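Local coordinates for ABC transporter, periplasmic solute-binding protein (Rhizobium meliloti, PDB 4WED), which probably captures a solute, such as a peptide or a nickel complex, in the periplasm for delivery to an ABC importer, at residues Y55-W58 against A59-D62; Q476-Y479 against D480-D484. All blocks are in the same frame, centred on the assembly; numbering follows the deposited sequence.

In the fold
Following the chain from the N terminus, strand 37-42 runs into a loop that ends at interaction 1, where residues 55-58 turn directly into helix 58-61. Interaction 2 comes more than 400 residues later, inside helix 471-485, just before the long strand 488-500. Both are local contacts with no residues between their segments: interaction 1 closes the first turn of helix 58-61, and interaction 2 spans successive turns within helix 471-485. They stand in series, neither nested nor crossed. The centres of interaction 1 and interaction 2 lie about 37 Å apart, on opposite sides of the chain's centre. Interaction 1 ties the early loop to Asp515 through sodium, while interaction 2 faces helix 457-465 and residues Phe321 and Tyr327.

Interaction 1. Residues Y55-W58 against A59-D62; sequences YAIW and AIQD. With NA (sodium ion), chain B.
Both carboxylate oxygens of Asp62, whose backbone N bonds back to Trp58, hold a sodium ion, the OD2 arm at 2.3 Å from NA and the OD1 arm longer at 2.7 Å. This bidentate site lies one turn on from the start of a short helix whose N-cap is Ile57, in a solute-binding protein of family 5. Three waters and Asp515 complete the coordination, and OD1 and OD2 also accept hydrogen bonds from Arg170 and from the backbone N of Met516, respectively. Asp62 reaches the metal because its CG stands opposite the backbone N (chi1 -177°), directing the carboxylate off the helix.

Two backbone hydrogen bonds join the segments here. Ile60 N donates to Ile57 O at 3.0 Å, bent to 142° and from above the carbonyl plane, whereas Asp62 N meets Trp58 O nearly along its C=O axis. Beside the first bond, the CB of Ile57 touches CG1 of Ile60 at 3.8 Å, and the two side chains slant across one another.

Gln61 extends back along the start of the helix, its amide carbon CD 3.6 Å from CB of Ala56. Its OE1 accepts a hydrogen bond from Arg167, which also binds Ala56 O, so one guanidinium bridges the loop and the first turn. With an alanine in place of Gln61, Arg167 is likely to lose this acceptor, and the methyl of Ala56 its amide cover. Trp58 stacks edge-to-face with Tyr514 and Trp247, and its CA lies 3.4 Å from Gln61 OE1.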
# COMPACT_ATOMS: atom_id res chain seq x y z
N TYR A 55 10.83 15.07 -1.22
CA TYR A 55 10.08 16.15 -1.87
C TYR A 55 9.43 15.80 -3.23
O TYR A 55 8.69 16.62 -3.78
CB TYR A 55 10.98 17.39 -2.02
CG TYR A 55 11.44 17.94 -0.69
CD1 TYR A 55 10.56 18.64 0.15
CD2 TYR A 55 12.75 17.76 -0.27
CE1 TYR A 55 10.98 19.14 1.37
CE2 TYR A 55 13.18 18.25 0.94
CZ TYR A 55 12.31 18.94 1.77
OH TYR A 55 12.78 19.42 2.98
N ALA A 56 9.70 14.64 -3.78
CA ALA A 56 9.17 14.32 -5.10
C ALA A 56 7.90 13.49 -5.07
O ALA A 56 7.59 12.84 -4.07
CB ALA A 56 10.21 13.60 -5.94
N ILE A 57 7.19 13.51 -6.19
CA ILE A 57 6.23 12.47 -6.51
C ILE A 57 7.01 11.18 -6.81
O ILE A 57 7.79 11.14 -7.74
CB ILE A 57 5.36 12.83 -7.75
CG1 ILE A 57 4.57 14.11 -7.53
CG2 ILE A 57 4.42 11.67 -8.09
CD1 ILE A 57 3.77 14.53 -8.74
N TRP A 58 6.75 10.14 -6.02
CA TRP A 58 7.46 8.84 -6.11
C TRP A 58 7.44 8.25 -7.51
O TRP A 58 8.45 7.84 -8.04
CB TRP A 58 6.88 7.83 -5.13
CG TRP A 58 7.00 8.24 -3.68
CD1 TRP A 58 8.04 8.03 -2.85
CD2 TRP A 58 5.99 8.89 -2.89
NE1 TRP A 58 7.78 8.54 -1.60
CE2 TRP A 58 6.51 9.05 -1.59
CE3 TRP A 58 4.68 9.34 -3.16
CZ2 TRP A 58 5.80 9.67 -0.56
CZ3 TRP A 58 3.96 9.95 -2.15
CH2 TRP A 58 4.53 10.12 -0.86
N ALA A 59 6.26 8.22 -8.12
CA ALA A 59 6.13 7.65 -9.45
C ALA A 59 7.06 8.28 -10.49
O ALA A 59 7.43 7.65 -11.45
CB ALA A 59 4.68 7.77 -9.88
N ILE A 60 7.44 9.52 -10.28
CA ILE A 60 8.37 10.20 -11.21
C ILE A 60 9.76 9.69 -11.02
O ILE A 60 10.45 9.42 -12.00
CB ILE A 60 8.44 11.73 -10.97
CG1 ILE A 60 7.06 12.38 -11.12
CG2 ILE A 60 9.41 12.40 -11.93
CD1 ILE A 60 6.38 12.19 -12.47
N GLN A 61 10.14 9.50 -9.77
CA GLN A 61 11.44 8.95 -9.41
C GLN A 61 11.58 7.57 -9.99
O GLN A 61 12.63 7.17 -10.43
CB GLN A 61 11.59 8.91 -7.90
CG GLN A 61 12.10 10.19 -7.30
CD GLN A 61 11.72 10.36 -5.86
OE1 GLN A 61 10.59 10.14 -5.48
NE2 GLN A 61 12.66 10.77 -5.06
N ASP A 62 10.47 6.85 -10.01
CA ASP A 62 10.44 5.50 -10.52
C ASP A 62 10.76 5.43 -12.00
O ASP A 62 11.10 4.38 -12.51
CB ASP A 62 9.09 4.87 -10.22
CG ASP A 62 9.01 3.45 -10.65
OD1 ASP A 62 9.91 2.66 -10.38
OD2 ASP A 62 8.01 3.13 -11.27
NA NA B . 8.20 0.79 -11.31
O HOH W 1 9.85 -0.09 -9.54
O HOH W 2 6.36 1.10 -12.88
O HOH W 3 9.79 1.34 -12.52

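Interaction 2. Residues Q476-Y479 against D480-D484; sequences QKVY and DWLRD
Gln476 reaches one turn along its own helix to Asp480. From CB the chain first runs with CG opposite the backbone N, then bends at chi2 (54°), which swings the amide back toward Asp480. CG of Gln476 passes 3.8 Å from Asp480 OD1, and CD lies 3.7 Å from that same oxygen. At the tip the two ends part: OE1 accepts a hydrogen bond from the backbone N of Lys330, while NE2 donates to Asp480 OD1 at 2.7 Å. That bond is nearly straight at 165°. The carboxylate oxygen lies almost in the amide plane, but the donor reaches OD1 on its syn side and 33° out of the carboxylate plane.

This is an i to i+4 side-chain pair on an alpha-helix, running alongside the backbone bond from Asp480 N to Gln476 O at 3.0 Å. The next three i to i+4 backbone bonds continue the same helix as far as Arg483 N. On the buried side, Val478 and Leu482 lie alongside each other and point the same way, Val478 CG1 to Leu482 CD1 4.0 Å; Val478 also packs on Leu459 and Ile460 of helix 457-465. Tyr479 sends its hydroxyl to the carbonyl of Tyr327, and Arg483 makes a cation-pi contact with Phe332 after its CB has passed 3.3 Å from Tyr479 O.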
# COMPACT_ATOMS: atom_id res chain seq x y z
N GLN A 476 0.48 -17.48 9.29
CA GLN A 476 -0.86 -18.02 9.16
C GLN A 476 -1.54 -18.11 10.52
O GLN A 476 -2.75 -18.01 10.62
CB GLN A 476 -0.84 -19.39 8.48
CG GLN A 476 -2.22 -19.96 8.17
CD GLN A 476 -3.09 -19.01 7.37
OE1 GLN A 476 -2.71 -18.60 6.28
NE2 GLN A 476 -4.25 -18.63 7.92
N LYS A 477 -0.76 -18.28 11.56
CA LYS A 477 -1.29 -18.41 12.91
C LYS A 477 -1.81 -17.09 13.43
O LYS A 477 -2.79 -17.06 14.19
CB LYS A 477 -0.23 -18.95 13.87
CG LYS A 477 0.41 -20.26 13.46
CD LYS A 477 1.41 -20.68 14.51
CE LYS A 477 0.70 -21.28 15.72
NZ LYS A 477 1.59 -21.37 16.90
N VAL A 478 -1.18 -15.99 13.04
CA VAL A 478 -1.76 -14.68 13.38
C VAL A 478 -3.18 -14.60 12.78
O VAL A 478 -4.13 -14.30 13.48
CB VAL A 478 -0.87 -13.51 12.92
CG1 VAL A 478 -1.56 -12.16 13.15
CG2 VAL A 478 0.45 -13.55 13.67
N TYR A 479 -3.31 -14.96 11.51
CA TYR A 479 -4.60 -14.83 10.78
C TYR A 479 -5.67 -15.77 11.30
O TYR A 479 -6.84 -15.40 11.30
CB TYR A 479 -4.40 -15.11 9.30
CG TYR A 479 -3.40 -14.25 8.60
CD1 TYR A 479 -3.33 -12.86 8.85
CD2 TYR A 479 -2.56 -14.78 7.63
CE1 TYR A 479 -2.46 -12.03 8.16
CE2 TYR A 479 -1.66 -13.96 6.94
CZ TYR A 479 -1.62 -12.58 7.22
OH TYR A 479 -0.76 -11.73 6.57
N ASP A 480 -5.27 -16.97 11.75
CA ASP A 480 -6.23 -17.93 12.35
C ASP A 480 -6.74 -17.41 13.67
O ASP A 480 -7.92 -17.51 13.99
CB ASP A 480 -5.61 -19.30 12.60
CG ASP A 480 -5.03 -19.94 11.35
OD1 ASP A 480 -5.40 -19.56 10.22
OD2 ASP A 480 -4.18 -20.86 11.51
N TRP A 481 -5.84 -16.85 14.45
CA TRP A 481 -6.26 -16.25 15.70
C TRP A 481 -7.34 -15.19 15.49
O TRP A 481 -8.41 -15.18 16.13
CB TRP A 481 -5.08 -15.59 16.40
CG TRP A 481 -5.40 -15.31 17.78
CD1 TRP A 481 -5.34 -16.19 18.80
CD2 TRP A 481 -5.93 -14.10 18.30
NE1 TRP A 481 -5.78 -15.59 19.95
CE2 TRP A 481 -6.13 -14.30 19.68
CE3 TRP A 481 -6.25 -12.87 17.75
CZ2 TRP A 481 -6.62 -13.30 20.52
CZ3 TRP A 481 -6.75 -11.86 18.59
CH2 TRP A 481 -6.94 -12.10 19.96
N LEU A 482 -7.03 -14.28 14.59
CA LEU A 482 -7.91 -13.14 14.36
C LEU A 482 -9.29 -13.62 13.90
O LEU A 482 -10.31 -13.13 14.37
CB LEU A 482 -7.31 -12.21 13.31
CG LEU A 482 -6.07 -11.42 13.68
CD1 LEU A 482 -5.35 -10.94 12.43
CD2 LEU A 482 -6.42 -10.22 14.56
N ARG A 483 -9.27 -14.55 12.95
CA ARG A 483 -10.45 -15.15 12.35
C ARG A 483 -11.25 -16.02 13.33
O ARG A 483 -12.45 -15.84 13.45
CB ARG A 483 -10.06 -15.98 11.12
CG ARG A 483 -11.21 -16.69 10.44
CD ARG A 483 -10.85 -17.24 9.07
NE ARG A 483 -12.02 -17.32 8.19
CZ ARG A 483 -12.95 -18.28 8.22
NH1 ARG A 483 -12.89 -19.30 9.10
NH2 ARG A 483 -13.96 -18.23 7.35
N ASP A 484 -10.62 -16.94 14.04
CA ASP A 484 -11.36 -17.77 15.00
C ASP A 484 -11.90 -16.95 16.15
O ASP A 484 -12.90 -17.29 16.70
CB ASP A 484 -10.50 -18.89 15.57
CG ASP A 484 -9.90 -19.76 14.48
OD1 ASP A 484 -10.42 -19.79 13.33
OD2 ASP A 484 -8.86 -20.37 14.77